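Long-range contacts in uncharacterized protein YhfS (Escherichia coli, PDB 4J8L), which binds pyridoxal 5'-phosphate through a covalent link to a lysine and is probably an enzyme, though its function is unknown: residues Asp119-Ser124 with Pro147-Val152; Leu139-Arg144 with Leu168-Tyr173; Phe4-Leu9 with Met176-Ile181. One frame throughout, in Å; residues are numbered along the deposited sequence.

Contact 1. Residues Asp119-Ser124 with Pro147-Val152; sequences DFNDLS and PQDSYV
Tyr-151 presents one ring face to Phe-120 and part of its rim to Asn-121. The contact joins loops beyond the carboxyl ends of the edge strand 114-118 and of strand 137-141, in the large domain of a fold type I PLP protein. CB of Phe-120 lies over that face, 4.0 Å from the centroid of the Tyr-151 ring, a CH-pi contact. The Phe-120 ring turns its edge to the same ring in a T-shaped (edge-to-face) pair, with planes 71° apart. At the Tyr-151 edge sits OD1 of Asn-121, 3.4 Å from CD1 of Tyr-151. His-96 and Arg-144 also meet the tyrosine ring, by edge-to-face and cation-pi contacts, and its OH bonds to the Gln-141 carbonyl.

Asp-119 to Asp-122 form a type I beta turn that includes an Asx turn, with the Asn-121 backbone N on OD1 of Asp-119. The turn presents the Asn-121 amide to the loop 147-152. OD1 of Asn-121 accepts from two successive backbone N-H groups. The bond from Ser-150 N is nearly straight, 169°, and comes from above the carbonyl plane. The one from Tyr-151 N is weak. On the other branch, ND2 of Asn-121 gives a hydrogen in its amide plane to OD1 of Asp-149, on the anti side of the carboxylate but tilted 33° from its plane, at 2.9 Å.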
loop_
_atom_site.group_PDB
_atom_site.type_symbol
_atom_site.label_atom_id
_atom_site.label_comp_id
_atom_site.label_asym_id
_atom_site.label_seq_id
_atom_site.Cartn_x
_atom_site.Cartn_y
_atom_site.Cartn_z
ATOM N N ASP A 119 5.804 -9.649 18.510
ATOM C CA ASP A 119 5.710 -8.193 18.405
ATOM C C ASP A 119 6.914 -7.638 17.634
ATOM O O ASP A 119 8.017 -7.591 18.170
ATOM C CB ASP A 119 5.671 -7.594 19.817
ATOM C CG ASP A 119 5.232 -6.140 19.835
ATOM O OD1 ASP A 119 5.114 -5.531 18.758
ATOM O OD2 ASP A 119 5.012 -5.604 20.946
ATOM N N PHE A 120 6.709 -7.213 16.387
ATOM C CA PHE A 120 7.805 -6.661 15.584
ATOM C C PHE A 120 8.371 -5.379 16.199
ATOM O O PHE A 120 9.436 -4.909 15.801
ATOM C CB PHE A 120 7.359 -6.358 14.146
ATOM C CG PHE A 120 7.130 -7.574 13.289
ATOM C CD1 PHE A 120 7.287 -8.858 13.793
ATOM C CD2 PHE A 120 6.768 -7.419 11.953
ATOM C CE1 PHE A 120 7.071 -9.970 12.987
ATOM C CE2 PHE A 120 6.552 -8.521 11.143
ATOM C CZ PHE A 120 6.703 -9.797 11.656
ATOM N N ASN A 121 7.647 -4.805 17.156
ATOM C CA ASN A 121 8.089 -3.582 17.815
ATOM C C ASN A 121 9.178 -3.878 18.838
ATOM O O ASN A 121 9.800 -2.963 19.380
ATOM C CB ASN A 121 6.913 -2.870 18.489
ATOM C CG ASN A 121 5.897 -2.349 17.493
ATOM O OD1 ASN A 121 6.245 -1.649 16.538
ATOM N ND2 ASN A 121 4.631 -2.693 17.707
ATOM N N ASP A 122 9.392 -5.165 19.100
ATOM C CA ASP A 122 10.423 -5.620 20.026
ATOM C C ASP A 122 11.387 -6.498 19.244
ATOM O O ASP A 122 11.144 -7.693 19.077
ATOM C CB ASP A 122 9.778 -6.427 21.159
ATOM C CG ASP A 122 10.772 -6.856 22.233
ATOM O OD1 ASP A 122 11.998 -6.744 22.024
ATOM O OD2 ASP A 122 10.312 -7.325 23.297
ATOM N N LEU A 123 12.476 -5.906 18.762
ATOM C CA LEU A 123 13.422 -6.630 17.920
ATOM C C LEU A 123 14.080 -7.795 18.658
ATOM O O LEU A 123 14.408 -8.813 18.052
ATOM C CB LEU A 123 14.485 -5.685 17.354
ATOM C CG LEU A 123 13.994 -4.703 16.292
ATOM C CD1 LEU A 123 15.154 -3.899 15.728
ATOM C CD2 LEU A 123 13.277 -5.456 15.190
ATOM N N SER A 124 14.269 -7.643 19.965
ATOM C CA SER A 124 14.860 -8.704 20.771
ATOM C C SER A 124 13.956 -9.932 20.798
ATOM O O SER A 124 14.423 -11.063 20.642
ATOM C CB SER A 124 15.125 -8.214 22.196
ATOM O OG SER A 124 15.994 -7.095 22.191
ATOM N N PRO A 147 -2.281 1.661 15.945
ATOM C CA PRO A 147 -1.677 2.967 16.244
ATOM C C PRO A 147 -0.311 2.882 16.912
ATOM O O PRO A 147 0.553 3.721 16.655
ATOM C CB PRO A 147 -2.679 3.600 17.214
ATOM C CG PRO A 147 -3.966 2.956 16.901
ATOM C CD PRO A 147 -3.646 1.552 16.496
ATOM N N GLN A 148 -0.120 1.877 17.758
ATOM C CA GLN A 148 1.115 1.748 18.523
ATOM C C GLN A 148 2.303 1.193 17.735
ATOM O O GLN A 148 3.417 1.166 18.255
ATOM C CB GLN A 148 0.890 0.873 19.758
ATOM C CG GLN A 148 0.476 -0.551 19.432
ATOM C CD GLN A 148 -1.028 -0.750 19.495
ATOM O OE1 GLN A 148 -1.797 0.045 18.945
ATOM N NE2 GLN A 148 -1.458 -1.807 20.184
ATOM N N ASP A 149 2.079 0.743 16.501
ATOM C CA ASP A 149 3.174 0.173 15.716
ATOM C C ASP A 149 4.165 1.244 15.264
ATOM O O ASP A 149 3.798 2.213 14.592
ATOM C CB ASP A 149 2.653 -0.608 14.508
ATOM C CG ASP A 149 2.044 -1.943 14.891
ATOM O OD1 ASP A 149 2.242 -2.393 16.049
ATOM O OD2 ASP A 149 1.367 -2.544 14.027
ATOM N N SER A 150 5.429 1.048 15.624
ATOM C CA SER A 150 6.454 2.059 15.407
ATOM C C SER A 150 7.709 1.466 14.801
ATOM O O SER A 150 8.710 2.157 14.652
ATOM C CB SER A 150 6.820 2.723 16.736
ATOM O OG SER A 150 7.386 1.778 17.631
ATOM N N TYR A 151 7.665 0.188 14.455
ATOM C CA TYR A 151 8.868 -0.461 13.959
ATOM C C TYR A 151 9.371 0.110 12.637
ATOM O O TYR A 151 8.590 0.602 11.818
ATOM C CB TYR A 151 8.697 -1.977 13.886
ATOM C CG TYR A 151 7.656 -2.519 12.918
ATOM C CD1 TYR A 151 6.429 -2.977 13.379
ATOM C CD2 TYR A 151 7.924 -2.633 11.558
ATOM C CE1 TYR A 151 5.494 -3.512 12.521
ATOM C CE2 TYR A 151 6.986 -3.167 10.684
ATOM C CZ TYR A 151 5.774 -3.606 11.175
ATOM O OH TYR A 151 4.836 -4.147 10.323
ATOM N N VAL A 152 10.688 0.063 12.464
ATOM C CA VAL A 152 11.329 0.476 11.221
ATOM C C VAL A 152 11.406 -0.732 10.303
ATOM O O VAL A 152 12.003 -1.748 10.666
ATOM C CB VAL A 152 12.749 1.008 11.487
ATOM C CG1 VAL A 152 13.458 1.315 10.172
ATOM C CG2 VAL A 152 12.689 2.239 12.379
#

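Contact 2. Residues Leu139-Arg144 with Leu168-Tyr173; sequences LVQHTR and LTDDNY
Strands 139-141 and 168-170 pair in parallel, Leu-139 beside Leu-168, Val-140 beside Thr-169 and Gln-141 beside Asp-170. They belong to a beta-alpha-beta unit, with helix 153-162 as the crossover, in the large sheet of a fold type I PLP protein.

Backbone bonds come first. Val-140 N donates to Leu-168 O, Asp-170 N to Val-140 O, and His-142 N to Asp-170 O at 2.9 Å. The last carries the pairing just past the strand end.

Apolar contacts follow. Leu-139 and Leu-168 run side by side, CD1 of Leu-139 lying 3.7 Å from CD2 of Leu-168. Helix 74-86 covers this face, which Gln-141 and Asp-170 share. Helix 153-162 covers the other face, at Val-140 and Thr-169. Beyond the strands, CG2 of Thr-143 touches CB of Tyr-173.

The polar side chains gather at the carboxyl ends. OD1 of Asp-170 accepts from ND2 of Asn-172 at 2.8 Å, and OD1 of Asn-172 takes the backbone N of Ser-193. Related enzymes of this fold place an aspartate at this strand end against the pyridine nitrogen of the cofactor, and Asp-170 is probably its counterpart. Thr-143 OG1 accepts from NE2 of Gln-141, in the amide plane. One water bridges the strand ends, taking a hydrogen from Thr-143 N and giving to the carbonyls of Asp-170 and Asn-172.

A His-carboxylate bond crosses on the other side. His-142 has its CG anti to the backbone N (chi1 -162°), which places ND1 beside the Asp-171 carboxylate. The carboxylate stands 75° from the ring plane. It is also gripped through OD2 by Thr-169 OG1 at 2.7 Å, while the anti lone pair of Asp-171 OD1 takes ND1 of His-142 at 2.9 Å.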
loop_
_atom_site.group_PDB
_atom_site.type_symbol
_atom_site.label_atom_id
_atom_site.label_comp_id
_atom_site.label_asym_id
_atom_site.label_seq_id
_atom_site.Cartn_x
_atom_site.Cartn_y
_atom_site.Cartn_z
ATOM N N LEU A 139 6.038 -12.557 6.851
ATOM C CA LEU A 139 5.325 -11.502 6.150
ATOM C C LEU A 139 5.384 -10.249 7.003
ATOM O O LEU A 139 5.108 -10.286 8.201
ATOM C CB LEU A 139 3.869 -11.902 5.891
ATOM C CG LEU A 139 3.018 -10.873 5.129
ATOM C CD1 LEU A 139 2.114 -11.545 4.103
ATOM C CD2 LEU A 139 2.182 -10.049 6.097
ATOM N N VAL A 140 5.749 -9.132 6.387
ATOM C CA VAL A 140 5.825 -7.878 7.123
ATOM C C VAL A 140 4.966 -6.837 6.427
ATOM O O VAL A 140 5.135 -6.588 5.232
ATOM C CB VAL A 140 7.278 -7.357 7.225
ATOM C CG1 VAL A 140 7.343 -6.154 8.161
ATOM C CG2 VAL A 140 8.229 -8.466 7.695
ATOM N N GLN A 141 4.028 -6.240 7.158
ATOM C CA GLN A 141 3.220 -5.178 6.560
ATOM C C GLN A 141 3.949 -3.849 6.684
ATOM O O GLN A 141 4.470 -3.509 7.744
ATOM C CB GLN A 141 1.826 -5.097 7.197
ATOM C CG GLN A 141 0.921 -4.074 6.509
ATOM C CD GLN A 141 -0.528 -4.178 6.920
ATOM O OE1 GLN A 141 -1.028 -5.261 7.232
ATOM N NE2 GLN A 141 -1.219 -3.044 6.927
ATOM N N HIS A 142 3.980 -3.097 5.586
ATOM C CA HIS A 142 4.660 -1.809 5.566
ATOM C C HIS A 142 3.850 -0.737 6.315
ATOM O O HIS A 142 4.358 -0.087 7.234
ATOM C CB HIS A 142 4.940 -1.390 4.114
ATOM C CG HIS A 142 5.981 -0.319 3.983
ATOM N ND1 HIS A 142 6.788 -0.195 2.871
ATOM C CD2 HIS A 142 6.343 0.682 4.824
ATOM C CE1 HIS A 142 7.609 0.828 3.036
ATOM N NE2 HIS A 142 7.357 1.378 4.211
ATOM N N THR A 143 2.591 -0.554 5.929
ATOM C CA THR A 143 1.737 0.395 6.638
ATOM C C THR A 143 1.422 -0.111 8.044
ATOM O O THR A 143 1.598 -1.289 8.345
ATOM C CB THR A 143 0.416 0.664 5.903
ATOM O OG1 THR A 143 -0.259 -0.574 5.646
ATOM C CG2 THR A 143 0.683 1.398 4.594
ATOM N N ARG A 144 0.945 0.797 8.882
ATOM C CA ARG A 144 0.649 0.489 10.279
ATOM C C ARG A 144 -0.662 -0.271 10.473
ATOM O O ARG A 144 -1.721 0.149 10.000
ATOM C CB ARG A 144 0.615 1.780 11.099
ATOM C CG ARG A 144 1.888 2.619 11.020
ATOM C CD ARG A 144 3.118 1.802 11.388
ATOM N NE ARG A 144 4.314 2.632 11.546
ATOM C CZ ARG A 144 5.547 2.155 11.694
ATOM N NH1 ARG A 144 5.765 0.846 11.679
ATOM N NH2 ARG A 144 6.567 2.988 11.851
ATOM N N LEU A 168 8.585 -11.497 2.903
ATOM C CA LEU A 168 7.755 -10.791 1.936
ATOM C C LEU A 168 7.184 -9.548 2.594
ATOM O O LEU A 168 6.739 -9.602 3.738
ATOM C CB LEU A 168 6.608 -11.695 1.490
ATOM C CG LEU A 168 5.550 -11.133 0.543
ATOM C CD1 LEU A 168 5.055 -12.254 -0.346
ATOM C CD2 LEU A 168 4.373 -10.503 1.304
ATOM N N THR A 169 7.180 -8.428 1.877
ATOM C CA THR A 169 6.508 -7.248 2.398
ATOM C C THR A 169 5.225 -6.939 1.642
ATOM O O THR A 169 5.139 -7.081 0.420
ATOM C CB THR A 169 7.413 -6.002 2.400
ATOM O OG1 THR A 169 7.961 -5.805 1.089
ATOM C CG2 THR A 169 8.542 -6.168 3.412
ATOM N N ASP A 170 4.229 -6.514 2.411
ATOM C CA ASP A 170 2.968 -5.997 1.906
ATOM C C ASP A 170 3.141 -4.485 1.913
ATOM O O ASP A 170 3.070 -3.849 2.958
ATOM C CB ASP A 170 1.859 -6.433 2.877
ATOM C CG ASP A 170 0.493 -5.820 2.563
ATOM O OD1 ASP A 170 0.390 -4.900 1.728
ATOM O OD2 ASP A 170 -0.492 -6.256 3.191
ATOM N N ASP A 171 3.367 -3.907 0.737
ATOM C CA ASP A 171 3.742 -2.496 0.628
ATOM C C ASP A 171 2.583 -1.602 0.203
ATOM O O ASP A 171 2.798 -0.431 -0.130
ATOM C CB ASP A 171 4.903 -2.326 -0.366
ATOM C CG ASP A 171 6.194 -2.958 0.129
ATOM O OD1 ASP A 171 6.853 -2.349 0.993
ATOM O OD2 ASP A 171 6.551 -4.061 -0.350
ATOM N N ASN A 172 1.366 -2.143 0.199
ATOM C CA ASN A 172 0.206 -1.351 -0.209
ATOM C C ASN A 172 0.064 -0.050 0.554
ATOM O O ASN A 172 0.199 -0.028 1.781
ATOM C CB ASN A 172 -1.084 -2.159 -0.099
ATOM C CG ASN A 172 -1.149 -3.245 -1.140
ATOM O OD1 ASN A 172 -1.365 -2.959 -2.317
ATOM N ND2 ASN A 172 -0.921 -4.492 -0.725
ATOM N N TYR A 173 -0.184 1.019 -0.206
ATOM C CA TYR A 173 -0.369 2.382 0.313
ATOM C C TYR A 173 0.946 3.032 0.753
ATOM O O TYR A 173 0.955 4.148 1.262
ATOM C CB TYR A 173 -1.368 2.419 1.470
ATOM C CG TYR A 173 -2.818 2.172 1.128
ATOM C CD1 TYR A 173 -3.414 2.733 0.002
ATOM C CD2 TYR A 173 -3.618 1.413 1.977
ATOM C CE1 TYR A 173 -4.760 2.522 -0.272
ATOM C CE2 TYR A 173 -4.945 1.194 1.709
ATOM C CZ TYR A 173 -5.523 1.753 0.586
ATOM O OH TYR A 173 -6.865 1.532 0.341
HETATM O O HOH W 1 1.361 -1.765 3.608
#

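Contact 3. Residues Phe4-Leu9 with Met176-Ile181. With ACY (acetic acid), chain E.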
loop_
_atom_site.group_PDB
_atom_site.type_symbol
_atom_site.label_atom_id
_atom_site.label_comp_id
_atom_site.label_asym_id
_atom_site.label_seq_id
_atom_site.Cartn_x
_atom_site.Cartn_y
_atom_site.Cartn_z
ATOM N N PHE A 4 2.669 6.599 14.806
ATOM C CA PHE A 4 3.985 6.660 14.183
ATOM C C PHE A 4 3.838 6.462 12.688
ATOM O O PHE A 4 4.192 5.408 12.156
ATOM C CB PHE A 4 4.896 5.579 14.763
ATOM C CG PHE A 4 5.042 5.652 16.252
ATOM C CD1 PHE A 4 6.039 6.425 16.823
ATOM C CD2 PHE A 4 4.176 4.959 17.086
ATOM C CE1 PHE A 4 6.177 6.495 18.197
ATOM C CE2 PHE A 4 4.312 5.023 18.467
ATOM C CZ PHE A 4 5.312 5.793 19.020
ATOM N N PRO A 5 3.309 7.482 11.999
ATOM C CA PRO A 5 3.077 7.349 10.559
ATOM C C PRO A 5 4.369 7.204 9.763
ATOM O O PRO A 5 5.444 7.602 10.223
ATOM C CB PRO A 5 2.359 8.652 10.186
ATOM C CG PRO A 5 2.634 9.599 11.299
ATOM C CD PRO A 5 2.834 8.773 12.530
ATOM N N LEU A 6 4.256 6.615 8.578
ATOM C CA LEU A 6 5.390 6.496 7.671
ATOM C C LEU A 6 5.833 7.884 7.246
ATOM O O LEU A 6 5.042 8.829 7.261
ATOM C CB LEU A 6 4.997 5.675 6.444
ATOM C CG LEU A 6 4.490 4.267 6.761
ATOM C CD1 LEU A 6 4.185 3.528 5.457
ATOM C CD2 LEU A 6 5.512 3.508 7.588
ATOM N N GLN A 7 7.101 8.001 6.863
ATOM C CA GLN A 7 7.685 9.282 6.483
ATOM C C GLN A 7 7.405 9.607 5.014
ATOM O O GLN A 7 7.901 8.918 4.118
ATOM C CB GLN A 7 9.198 9.239 6.736
ATOM C CG GLN A 7 9.939 10.513 6.353
ATOM C CD GLN A 7 9.575 11.694 7.229
ATOM O OE1 GLN A 7 9.170 12.747 6.733
ATOM N NE2 GLN A 7 9.730 11.533 8.539
ATOM N N SER A 8 6.623 10.661 4.770
ATOM C CA SER A 8 6.244 11.046 3.413
ATOM C C SER A 8 7.414 11.647 2.641
ATOM O O SER A 8 8.290 12.293 3.216
ATOM C CB SER A 8 5.115 12.082 3.449
ATOM O OG SER A 8 3.976 11.604 4.145
ATOM N N LEU A 9 7.412 11.445 1.329
ATOM C CA LEU A 9 8.375 12.118 0.469
ATOM C C LEU A 9 8.024 13.591 0.329
ATOM O O LEU A 9 6.843 13.961 0.270
ATOM C CB LEU A 9 8.413 11.473 -0.923
ATOM C CG LEU A 9 8.789 9.985 -0.957
ATOM C CD1 LEU A 9 8.765 9.462 -2.388
ATOM C CD2 LEU A 9 10.155 9.752 -0.323
HETATM N N MSE A 176 5.818 4.466 -3.657
HETATM C CA MSE A 176 5.954 5.825 -4.194
HETATM C C MSE A 176 5.617 6.934 -3.200
HETATM O O MSE A 176 5.543 8.108 -3.580
HETATM C CB MSE A 176 5.131 6.026 -5.477
HETATM C CG MSE A 176 5.642 5.260 -6.671
HETATM SE SE MSE A 176 7.554 5.621 -6.982
HETATM C CE MSE A 176 7.607 5.356 -8.922
ATOM N N LYS A 177 5.427 6.569 -1.938
ATOM C CA LYS A 177 5.102 7.549 -0.908
ATOM C C LYS A 177 6.188 7.632 0.166
ATOM O O LYS A 177 6.203 8.570 0.970
ATOM C CB LYS A 177 3.764 7.199 -0.263
ATOM C CG LYS A 177 2.576 7.336 -1.198
ATOM C CD LYS A 177 1.333 7.607 -0.369
ATOM C CE LYS A 177 0.289 6.556 -0.576
ATOM N NZ LYS A 177 -0.725 6.624 0.511
ATOM N N VAL A 178 7.071 6.636 0.186
ATOM C CA VAL A 178 8.208 6.600 1.103
ATOM C C VAL A 178 9.499 6.332 0.342
ATOM O O VAL A 178 9.478 5.979 -0.845
ATOM C CB VAL A 178 8.045 5.520 2.201
ATOM C CG1 VAL A 178 6.751 5.748 2.988
ATOM C CG2 VAL A 178 8.058 4.122 1.595
ATOM N N ALA A 179 10.627 6.499 1.019
ATOM C CA ALA A 179 11.921 6.380 0.344
ATOM C C ALA A 179 12.211 4.970 -0.183
ATOM O O ALA A 179 12.731 4.809 -1.294
ATOM C CB ALA A 179 13.043 6.843 1.263
ATOM N N ARG A 180 11.897 3.953 0.617
ATOM C CA ARG A 180 12.230 2.574 0.259
ATOM C C ARG A 180 11.092 1.602 0.567
ATOM O O ARG A 180 10.635 1.525 1.703
ATOM C CB ARG A 180 13.488 2.120 1.005
ATOM C CG ARG A 180 14.763 2.877 0.610
ATOM C CD ARG A 180 16.024 2.166 1.133
ATOM N NE ARG A 180 16.100 2.161 2.593
ATOM C CZ ARG A 180 16.953 1.423 3.300
ATOM N NH1 ARG A 180 17.808 0.615 2.687
ATOM N NH2 ARG A 180 16.945 1.490 4.623
ATOM N N ILE A 181 10.643 0.859 -0.441
ATOM C CA ILE A 181 9.719 -0.246 -0.200
ATOM C C ILE A 181 10.507 -1.493 0.204
ATOM O O ILE A 181 11.735 -1.480 0.189
ATOM C CB ILE A 181 8.782 -0.523 -1.395
ATOM C CG1 ILE A 181 9.552 -0.978 -2.634
ATOM C CG2 ILE A 181 7.998 0.737 -1.754
ATOM C CD1 ILE A 181 8.630 -1.492 -3.742
HETATM C C ACY E . 2.508 8.693 3.081
HETATM O O ACY E . 1.520 7.950 2.887
HETATM O OXT ACY E . 2.497 9.934 2.867
HETATM C CH3 ACY E . 3.773 8.057 3.585
HETATM O O HOH W 2 10.359 8.147 3.382
#
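Leu-9 and Lys-177 share the one direct hydrogen bond between these two loops. Leu-9 N donates to Lys-177 O at 3.1 Å, from above the carbonyl plane and bent to 139°. Ser-8 CA approaches the same oxygen in a CA-H...O contact. A water adds a second link, giving to Gln-7 O and accepting from Ala-179 N.

The apolar part is mainly Leu-9 and Val-178. Leu-9 has CG anti to its carbonyl carbon (chi1 -59°), which sets the two methyls over the backbone of 176-179. CD2 of Leu-9 lies 3.5 Å from Val-178 C, and its CD1 lies 3.7 Å from Met-176 O. Replacing Leu-9 by an alanine would probably keep the backbone bond but open a gap over the 176-179 chain. CG1 of Val-178 packs 3.9 Å from CB of Leu-6.

An acetic acid molecule, probably from the crystallisation liquor, sits beside both loops. Ser-8 OG donates to its OXT at 2.6 Å. CD of Lys-177 lies 3.3 Å from its O, while NZ of Lys-177 forms a salt bridge with Glu-310.

Leu-6 and Ser-8 also bond to Lys-279, from the antiparallel sheet. The N-terminal segment thus runs between the two domains, as in many fold type I PLP proteins.

The three contacts follow the carboxyl ends of the large-domain strands. Contacts 1 and 2 have centres about 13 Å apart, contacts 2 and 3 about 12 Å, and contacts 1 and 3 about 17 Å. Along the chain the order is 4-9, 119-124, 139-144, 147-152, 168-173, 176-181. Contacts 1 and 2 therefore interleave, and contact 3 encloses both. Strand 137-141 supplies the start of 139-144, and the chain after it forms the loop 147-152. Arg-144 ties the three together, bonding to Tyr-151 O and Phe-4 O. The N-terminal segment is so fixed along the strand-end loops, in the domain whose Lys-196 carries the cofactor.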